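Local coordinates for metallophosphoesterase (Sphaerobacter thermophilus, PDB 3RQZ), which binds two zinc ions and is probably a phosphatase of the calcineurin-like metallophosphoesterase superfamily, at residues A[152-156]-A[168-172]; A[9-13]-A[149-153]; A[134-138]-A[157-163]. One frame throughout, in Å; residues are numbered along the deposited sequence.

Overall arrangement
The three contacts follow one run of chain outward from the metal site, an example of how a metal-binding loop continues into the sheet that carries it. Contact 2 lies at the middle of the protein, its centre about 3 Å from the centre of the chain, and builds a zinc site. Contact 1 shares His152 and Val153 with it and is centred about 12 Å away, where the chain leaves the metal along strand 154-158. That strand then runs into contact 3, about 14 Å from contact 1 and 20 Å from contact 2 between centres, away from the zinc ions. Contacts 1 and 3 also touch: His169 NE2 lies 2.7 Å from Glu161 OE2, a probable hydrogen bond.

Contact 1: residues A[152-156]-A[168-172]; sequences HVPLY and PHHPN. With ZN (zinc ion), chain D.
Two torsions lay Tyr156 and His169 against each other: CG of Tyr156 sits between its backbone N and carbonyl carbon (chi1 64°), while CG of His169 lies anti to its carbonyl carbon (chi1 -58°). His169 CB thereby stands over one face of the tyrosine ring, 3.6 Å from its centroid, as a CH-pi contact. The imidazole is nearly parallel to the phenol (9°) but displaced along its own plane, leaving little overlap, and its NE2 is hydrogen-bonded to Glu161. Pro171 CB meets the tyrosine edge at CE1, 3.9 Å away. Alongside, the backbones form an antiparallel hydrogen-bonded pair, Tyr156 N to His169 O (3.1 Å) and His169 N to Tyr156 O (2.8 Å). Beyond, Leu155 CD1 packs on Pro168 CB at 3.6 Å, and Val153 CG1 approaches the edge of the His170 ring at CD2 (3.5 Å), whose NE2 is hydrogen-bonded to Asp196. Tyr156 OH is hydrogen-bonded to Glu175; an alanine here would take away the ring under His169 CB and would probably leave Glu175 without that hydroxyl. This single antiparallel bridge fastens a loop to the edge strand of a five-stranded sheet, the strand following zinc ligand His152 in the metallophosphoesterase fold.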
loop_
_atom_site.group_PDB
_atom_site.type_symbol
_atom_site.label_atom_id
_atom_site.label_comp_id
_atom_site.label_asym_id
_atom_site.label_seq_id
_atom_site.Cartn_x
_atom_site.Cartn_y
_atom_site.Cartn_z
ATOM N N HIS A 152 1.648 4.715 -4.875
ATOM C CA HIS A 152 2.274 3.523 -5.512
ATOM C C HIS A 152 3.733 3.788 -5.884
ATOM O O HIS A 152 4.321 3.162 -6.819
ATOM C CB HIS A 152 1.499 3.044 -6.747
ATOM C CG HIS A 152 0.077 2.674 -6.484
ATOM N ND1 HIS A 152 -0.684 1.986 -7.405
ATOM C CD2 HIS A 152 -0.742 2.915 -5.426
ATOM C CE1 HIS A 152 -1.906 1.815 -6.926
ATOM N NE2 HIS A 152 -1.971 2.376 -5.736
ATOM N N VAL A 153 4.318 4.757 -5.194
ATOM C CA VAL A 153 5.727 5.087 -5.413
ATOM C C VAL A 153 6.408 5.179 -4.055
ATOM O O VAL A 153 5.950 5.925 -3.182
ATOM C CB VAL A 153 5.889 6.395 -6.238
ATOM C CG1 VAL A 153 7.411 6.758 -6.457
ATOM C CG2 VAL A 153 5.181 6.283 -7.634
ATOM N N PRO A 154 7.501 4.419 -3.855
ATOM C CA PRO A 154 8.163 4.575 -2.569
ATOM C C PRO A 154 8.776 5.971 -2.434
ATOM O O PRO A 154 9.169 6.584 -3.430
ATOM C CB PRO A 154 9.224 3.453 -2.556
ATOM C CG PRO A 154 9.495 3.181 -3.989
ATOM C CD PRO A 154 8.182 3.435 -4.720
ATOM N N LEU A 155 8.847 6.466 -1.200
ATOM C CA LEU A 155 9.156 7.865 -0.943
ATOM C C LEU A 155 9.579 8.021 0.515
ATOM O O LEU A 155 9.101 7.284 1.390
ATOM C CB LEU A 155 7.893 8.728 -1.190
ATOM C CG LEU A 155 7.923 10.231 -0.888
ATOM C CD1 LEU A 155 7.175 11.055 -1.953
ATOM C CD2 LEU A 155 7.353 10.556 0.508
ATOM N N TYR A 156 10.477 8.975 0.769
ATOM C CA TYR A 156 10.694 9.477 2.107
ATOM C C TYR A 156 11.042 10.968 2.066
ATOM O O TYR A 156 11.712 11.448 1.142
ATOM C CB TYR A 156 11.753 8.660 2.888
ATOM C CG TYR A 156 13.174 8.683 2.344
ATOM C CD1 TYR A 156 13.624 7.673 1.486
ATOM C CD2 TYR A 156 14.071 9.696 2.709
ATOM C CE1 TYR A 156 14.919 7.688 0.981
ATOM C CE2 TYR A 156 15.389 9.716 2.231
ATOM C CZ TYR A 156 15.801 8.704 1.370
ATOM O OH TYR A 156 17.071 8.704 0.875
ATOM N N PRO A 168 11.014 15.398 -2.092
ATOM C CA PRO A 168 11.113 14.089 -1.408
ATOM C C PRO A 168 12.044 13.152 -2.169
ATOM O O PRO A 168 12.316 13.386 -3.335
ATOM C CB PRO A 168 9.699 13.511 -1.478
ATOM C CG PRO A 168 8.866 14.465 -2.240
ATOM C CD PRO A 168 9.646 15.688 -2.580
ATOM N N HIS A 169 12.491 12.087 -1.521
ATOM C CA HIS A 169 13.472 11.179 -2.100
ATOM C C HIS A 169 12.759 9.937 -2.580
ATOM O O HIS A 169 11.858 9.455 -1.915
ATOM C CB HIS A 169 14.514 10.787 -1.042
ATOM C CG HIS A 169 15.235 11.951 -0.438
ATOM N ND1 HIS A 169 16.493 12.333 -0.845
ATOM C CD2 HIS A 169 14.880 12.815 0.550
ATOM C CE1 HIS A 169 16.883 13.384 -0.142
ATOM N NE2 HIS A 169 15.920 13.701 0.705
ATOM N N HIS A 170 13.173 9.421 -3.737
ATOM C CA HIS A 170 12.694 8.143 -4.234
ATOM C C HIS A 170 13.778 7.110 -3.934
ATOM O O HIS A 170 14.814 7.100 -4.594
ATOM C CB HIS A 170 12.441 8.226 -5.754
ATOM C CG HIS A 170 12.041 6.919 -6.374
ATOM N ND1 HIS A 170 12.937 6.104 -7.032
ATOM C CD2 HIS A 170 10.842 6.299 -6.458
ATOM C CE1 HIS A 170 12.310 5.034 -7.489
ATOM N NE2 HIS A 170 11.037 5.122 -7.145
ATOM N N PRO A 171 13.564 6.248 -2.924
ATOM C CA PRO A 171 14.615 5.292 -2.555
ATOM C C PRO A 171 14.828 4.221 -3.621
ATOM O O PRO A 171 13.881 3.823 -4.331
ATOM C CB PRO A 171 14.076 4.650 -1.264
ATOM C CG PRO A 171 12.566 4.765 -1.406
ATOM C CD PRO A 171 12.314 6.044 -2.156
ATOM N N ASN A 172 16.074 3.782 -3.743
ATOM C CA ASN A 172 16.443 2.707 -4.660
ATOM C C ASN A 172 16.205 1.393 -3.956
ATOM O O ASN A 172 15.986 1.359 -2.744
ATOM C CB ASN A 172 17.941 2.781 -4.998
ATOM C CG ASN A 172 18.388 4.153 -5.470
ATOM O OD1 ASN A 172 19.335 4.721 -4.909
ATOM N ND2 ASN A 172 17.759 4.669 -6.532
HETATM ZN ZN ZN D . -3.831 2.212 -4.461
HETATM O O HOH W 1 -5.041 3.491 -6.166
#

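Contact 2: residues A[9-13]-A[149-153]; sequences ISDVH and GHTHV. With ZN (zinc ion), chain D.
Asp11, His13 and His152 converge on one zinc ion, with Asp11 OD1 at 2.2 Å, His13 NE2 at 2.2 Å and His152 NE2 at 2.3 Å. Asp37 is the fourth protein ligand, and water 1 stands farther off, 2.5 Å from the metal. The two imidazoles meet at their edges, with no stacking, their planes 51° apart; it is the metal that brings them together. His152 reaches it with CG anti to its carbonyl carbon (chi1 -59°), which carries the ring across beside the Asp11 carboxylate.

The second oxygen of Asp11 fixes the rotation of that carboxylate. His150 N approaches OD2 on the syn side, close to the carboxylate plane, and bonds at 2.9 Å. Ser10 OG donates to the same oxygen at 2.6 Å, but from above, 60° out of the plane. Water 2 gives OD2 a further bond of 3.0 Å and accepts one of 2.8 Å from His152 N, tying the aspartate to the backbone of another zinc ligand. These are the Asp-X-His and Gly-His-X-His motifs of the metallophosphoesterases, on loops after strands 6-9 and 145-147. Gly149 lets the loops come this close, since a beta carbon there would run into Ser10 OG and Asp11 OD2.

Farther out, the ligand rings are steadied from behind. His13 ND1 bonds to Val39 O, and His152 ND1 makes a weak bond to Gln193 O. The His150 side chain serves the second zinc ion, which Asp37 also binds; its NE2 bonds to Trp125 O and its ring stacks on Tyr127. Between His150 and His152, Thr151 OG1 accepts from Val153 N in an ST turn.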
loop_
_atom_site.group_PDB
_atom_site.type_symbol
_atom_site.label_atom_id
_atom_site.label_comp_id
_atom_site.label_asym_id
_atom_site.label_seq_id
_atom_site.Cartn_x
_atom_site.Cartn_y
_atom_site.Cartn_z
ATOM N N ILE A 9 3.635 -2.917 3.975
ATOM C CA ILE A 9 3.139 -3.063 2.609
ATOM C C ILE A 9 1.947 -2.153 2.362
ATOM O O ILE A 9 1.216 -1.762 3.303
ATOM C CB ILE A 9 2.731 -4.563 2.241
ATOM C CG1 ILE A 9 1.633 -5.110 3.199
ATOM C CG2 ILE A 9 3.984 -5.464 2.185
ATOM C CD1 ILE A 9 1.131 -6.524 2.867
ATOM N N SER A 10 1.744 -1.826 1.099
ATOM C CA SER A 10 0.626 -1.004 0.694
ATOM C C SER A 10 0.230 -1.354 -0.728
ATOM O O SER A 10 1.063 -1.841 -1.518
ATOM C CB SER A 10 1.000 0.483 0.783
ATOM O OG SER A 10 -0.143 1.308 0.633
ATOM N N ASP A 11 -1.037 -1.109 -1.051
ATOM C CA ASP A 11 -1.502 -1.130 -2.434
ATOM C C ASP A 11 -1.238 -2.481 -3.099
ATOM O O ASP A 11 -0.722 -2.578 -4.221
ATOM C CB ASP A 11 -0.929 0.085 -3.218
ATOM C CG ASP A 11 -1.332 1.425 -2.592
ATOM O OD1 ASP A 11 -2.498 1.857 -2.790
ATOM O OD2 ASP A 11 -0.492 2.044 -1.884
ATOM N N VAL A 12 -1.607 -3.528 -2.378
ATOM C CA VAL A 12 -1.575 -4.885 -2.897
ATOM C C VAL A 12 -2.489 -4.999 -4.131
ATOM O O VAL A 12 -2.133 -5.620 -5.142
ATOM C CB VAL A 12 -1.957 -5.893 -1.785
ATOM C CG1 VAL A 12 -2.132 -7.309 -2.381
ATOM C CG2 VAL A 12 -0.870 -5.858 -0.665
ATOM N N HIS A 13 -3.661 -4.378 -4.066
ATOM C CA HIS A 13 -4.524 -4.318 -5.233
ATOM C C HIS A 13 -4.746 -5.690 -5.842
ATOM O O HIS A 13 -4.581 -5.884 -7.049
ATOM C CB HIS A 13 -3.997 -3.293 -6.268
ATOM C CG HIS A 13 -4.336 -1.874 -5.916
ATOM N ND1 HIS A 13 -5.633 -1.454 -5.712
ATOM C CD2 HIS A 13 -3.549 -0.792 -5.696
ATOM C CE1 HIS A 13 -5.633 -0.166 -5.400
ATOM N NE2 HIS A 13 -4.379 0.256 -5.372
ATOM N N GLY A 149 0.652 5.411 1.925
ATOM C CA GLY A 149 0.715 4.700 0.631
ATOM C C GLY A 149 0.098 5.547 -0.473
ATOM O O GLY A 149 0.433 6.753 -0.602
ATOM N N HIS A 150 -0.754 4.903 -1.284
ATOM C CA HIS A 150 -1.708 5.582 -2.201
ATOM C C HIS A 150 -1.067 6.080 -3.516
ATOM O O HIS A 150 -1.680 6.011 -4.584
ATOM C CB HIS A 150 -2.411 6.726 -1.422
ATOM C CG HIS A 150 -3.644 7.296 -2.058
ATOM N ND1 HIS A 150 -4.486 6.587 -2.889
ATOM C CD2 HIS A 150 -4.202 8.524 -1.921
ATOM C CE1 HIS A 150 -5.493 7.364 -3.258
ATOM N NE2 HIS A 150 -5.353 8.539 -2.668
ATOM N N THR A 151 0.167 6.551 -3.474
ATOM C CA THR A 151 0.802 7.002 -4.709
ATOM C C THR A 151 1.364 5.840 -5.530
ATOM O O THR A 151 1.561 5.972 -6.734
ATOM C CB THR A 151 1.974 7.948 -4.396
ATOM O OG1 THR A 151 2.911 7.219 -3.590
ATOM C CG2 THR A 151 1.496 9.175 -3.615
ATOM N N HIS A 152 1.648 4.715 -4.875
ATOM C CA HIS A 152 2.274 3.523 -5.512
ATOM C C HIS A 152 3.733 3.788 -5.884
ATOM O O HIS A 152 4.321 3.162 -6.819
ATOM C CB HIS A 152 1.499 3.044 -6.747
ATOM C CG HIS A 152 0.077 2.674 -6.484
ATOM N ND1 HIS A 152 -0.684 1.986 -7.405
ATOM C CD2 HIS A 152 -0.742 2.915 -5.426
ATOM C CE1 HIS A 152 -1.906 1.815 -6.926
ATOM N NE2 HIS A 152 -1.971 2.376 -5.736
ATOM N N VAL A 153 4.318 4.757 -5.194
ATOM C CA VAL A 153 5.727 5.087 -5.413
ATOM C C VAL A 153 6.408 5.179 -4.055
ATOM O O VAL A 153 5.950 5.925 -3.182
ATOM C CB VAL A 153 5.889 6.395 -6.238
ATOM C CG1 VAL A 153 7.411 6.758 -6.457
ATOM C CG2 VAL A 153 5.181 6.283 -7.634
HETATM ZN ZN ZN D . -3.831 2.212 -4.461
HETATM O O HOH W 2 2.080 3.615 -2.295
HETATM O O HOH W 1 -5.041 3.491 -6.166
#

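Contact 3: residues A[134-138]-A[157-163]; sequences AALNF and IREDEAL
Ala134 and Ala135 of helix 131-137, with Phe138 following, pack against the junction where edge strand 154-158 in the five-stranded sheet of the calcineurin-like metallophosphoesterase fold turns directly into helix 159-163. The aromatic part is a CH-pi contact: Glu159 CA stands over the middle of one face of the Phe138 ring, 3.6 Å from its centroid. Extended from the backbone (chi1 -180°, chi2 177°), the Glu159 chain runs along the CD1 side of the ring, and its carboxylate goes on to a salt bridge with Arg183. Ile157 O lies at the ring edge, 3.6 Å from CZ.

Apolar contacts complete the fit. Ala162 CB touches Phe138 CE2 at 3.5 Å, and Ala134 CB reaches both Ala162 CB (3.8 Å) and Ile157 CG2 (3.9 Å). Such small side chains let the two helices approach closely, and Ala135 CB even meets a backbone atom, Ala162 O.

Hydrogen bonds and charge act within the junction. Arg158, at the N-cap position, gives its backbone N to Glu161 OE1 at 2.9 Å, a side-chain bond across the first turn of helix 159-163. Its guanidinium NH2 forms a salt bridge with Asp160 OD2 at 2.8 Å, while Asp160 OD1 sits 3.2 Å above the centre of the guanidinium face.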
loop_
_atom_site.group_PDB
_atom_site.type_symbol
_atom_site.label_atom_id
_atom_site.label_comp_id
_atom_site.label_asym_id
_atom_site.label_seq_id
_atom_site.Cartn_x
_atom_site.Cartn_y
_atom_site.Cartn_z
ATOM N N ALA A 134 3.657 17.586 1.603
ATOM C CA ALA A 134 4.327 16.979 2.781
ATOM C C ALA A 134 4.348 17.977 3.929
ATOM O O ALA A 134 4.016 17.646 5.082
ATOM C CB ALA A 134 5.762 16.533 2.435
ATOM N N ALA A 135 4.699 19.214 3.586
ATOM C CA ALA A 135 4.773 20.316 4.540
ATOM C C ALA A 135 3.450 20.558 5.258
ATOM O O ALA A 135 3.419 20.777 6.472
ATOM C CB ALA A 135 5.283 21.618 3.814
ATOM N N LEU A 136 2.353 20.474 4.517
ATOM C CA LEU A 136 1.025 20.661 5.099
ATOM C C LEU A 136 0.640 19.487 6.020
ATOM O O LEU A 136 -0.282 19.593 6.829
ATOM C CB LEU A 136 -0.014 20.882 3.974
ATOM C CG LEU A 136 0.087 22.215 3.200
ATOM C CD1 LEU A 136 -0.546 22.132 1.799
ATOM C CD2 LEU A 136 -0.481 23.425 3.982
ATOM N N ASN A 137 1.360 18.375 5.899
ATOM C CA ASN A 137 1.001 17.135 6.600
ATOM C C ASN A 137 1.777 16.841 7.870
ATOM O O ASN A 137 1.288 16.110 8.747
ATOM C CB ASN A 137 1.010 15.940 5.633
ATOM C CG ASN A 137 -0.326 15.737 4.978
ATOM O OD1 ASN A 137 -1.258 15.257 5.616
ATOM N ND2 ASN A 137 -0.442 16.096 3.700
ATOM N N PHE A 138 2.958 17.433 7.990
ATOM C CA PHE A 138 3.754 17.308 9.220
ATOM C C PHE A 138 3.063 17.825 10.481
ATOM O O PHE A 138 3.138 17.165 11.505
ATOM C CB PHE A 138 5.165 17.884 9.050
ATOM C CG PHE A 138 6.124 16.916 8.404
ATOM C CD1 PHE A 138 6.689 15.879 9.150
ATOM C CD2 PHE A 138 6.457 17.030 7.038
ATOM C CE1 PHE A 138 7.562 14.946 8.552
ATOM C CE2 PHE A 138 7.337 16.115 6.453
ATOM C CZ PHE A 138 7.899 15.073 7.216
ATOM N N ILE A 157 10.565 11.699 3.063
ATOM C CA ILE A 157 10.964 13.113 3.219
ATOM C C ILE A 157 11.058 13.427 4.715
ATOM O O ILE A 157 10.225 12.967 5.476
ATOM C CB ILE A 157 9.962 14.053 2.497
ATOM C CG1 ILE A 157 10.481 15.494 2.463
ATOM C CG2 ILE A 157 8.524 13.935 3.125
ATOM C CD1 ILE A 157 9.714 16.386 1.436
ATOM N N ARG A 158 12.102 14.153 5.130
ATOM C CA ARG A 158 12.187 14.662 6.506
ATOM C C ARG A 158 11.429 15.999 6.672
ATOM O O ARG A 158 11.191 16.729 5.710
ATOM C CB ARG A 158 13.643 14.770 6.988
ATOM C CG ARG A 158 13.778 14.832 8.514
ATOM C CD ARG A 158 15.176 14.510 9.016
ATOM N NE ARG A 158 16.189 14.982 8.089
ATOM C CZ ARG A 158 17.027 15.979 8.333
ATOM N NH1 ARG A 158 17.907 16.338 7.399
ATOM N NH2 ARG A 158 17.006 16.607 9.514
ATOM N N GLU A 159 11.041 16.296 7.903
ATOM C CA GLU A 159 10.236 17.485 8.192
ATOM C C GLU A 159 10.940 18.784 7.785
ATOM O O GLU A 159 10.330 19.646 7.147
ATOM C CB GLU A 159 9.847 17.497 9.669
ATOM C CG GLU A 159 9.006 18.681 10.106
ATOM C CD GLU A 159 8.591 18.603 11.579
ATOM O OE1 GLU A 159 9.406 18.154 12.421
ATOM O OE2 GLU A 159 7.453 18.996 11.905
ATOM N N ASP A 160 12.219 18.919 8.124
ATOM C CA ASP A 160 12.942 20.141 7.759
ATOM C C ASP A 160 13.057 20.339 6.240
ATOM O O ASP A 160 12.994 21.468 5.769
ATOM C CB ASP A 160 14.319 20.224 8.433
ATOM C CG ASP A 160 15.247 19.072 8.054
ATOM O OD1 ASP A 160 14.840 18.117 7.368
ATOM O OD2 ASP A 160 16.410 19.130 8.472
ATOM N N GLU A 161 13.206 19.243 5.494
ATOM C CA GLU A 161 13.266 19.287 4.036
ATOM C C GLU A 161 11.922 19.761 3.500
ATOM O O GLU A 161 11.876 20.669 2.670
ATOM C CB GLU A 161 13.557 17.891 3.430
ATOM C CG GLU A 161 15.016 17.360 3.575
ATOM C CD GLU A 161 15.149 15.875 3.183
ATOM O OE1 GLU A 161 14.206 15.064 3.410
ATOM O OE2 GLU A 161 16.211 15.504 2.637
ATOM N N ALA A 162 10.834 19.129 3.972
ATOM C CA ALA A 162 9.500 19.479 3.511
ATOM C C ALA A 162 9.247 20.960 3.764
ATOM O O ALA A 162 8.730 21.656 2.898
ATOM C CB ALA A 162 8.417 18.613 4.212
ATOM N N LEU A 163 9.618 21.433 4.954
ATOM C CA LEU A 163 9.343 22.828 5.338
ATOM C C LEU A 163 10.190 23.836 4.562
ATOM O O LEU A 163 9.791 24.995 4.413
ATOM C CB LEU A 163 9.492 23.044 6.846
ATOM C CG LEU A 163 8.494 22.340 7.786
ATOM C CD1 LEU A 163 8.890 22.573 9.251
ATOM C CD2 LEU A 163 7.022 22.735 7.549
#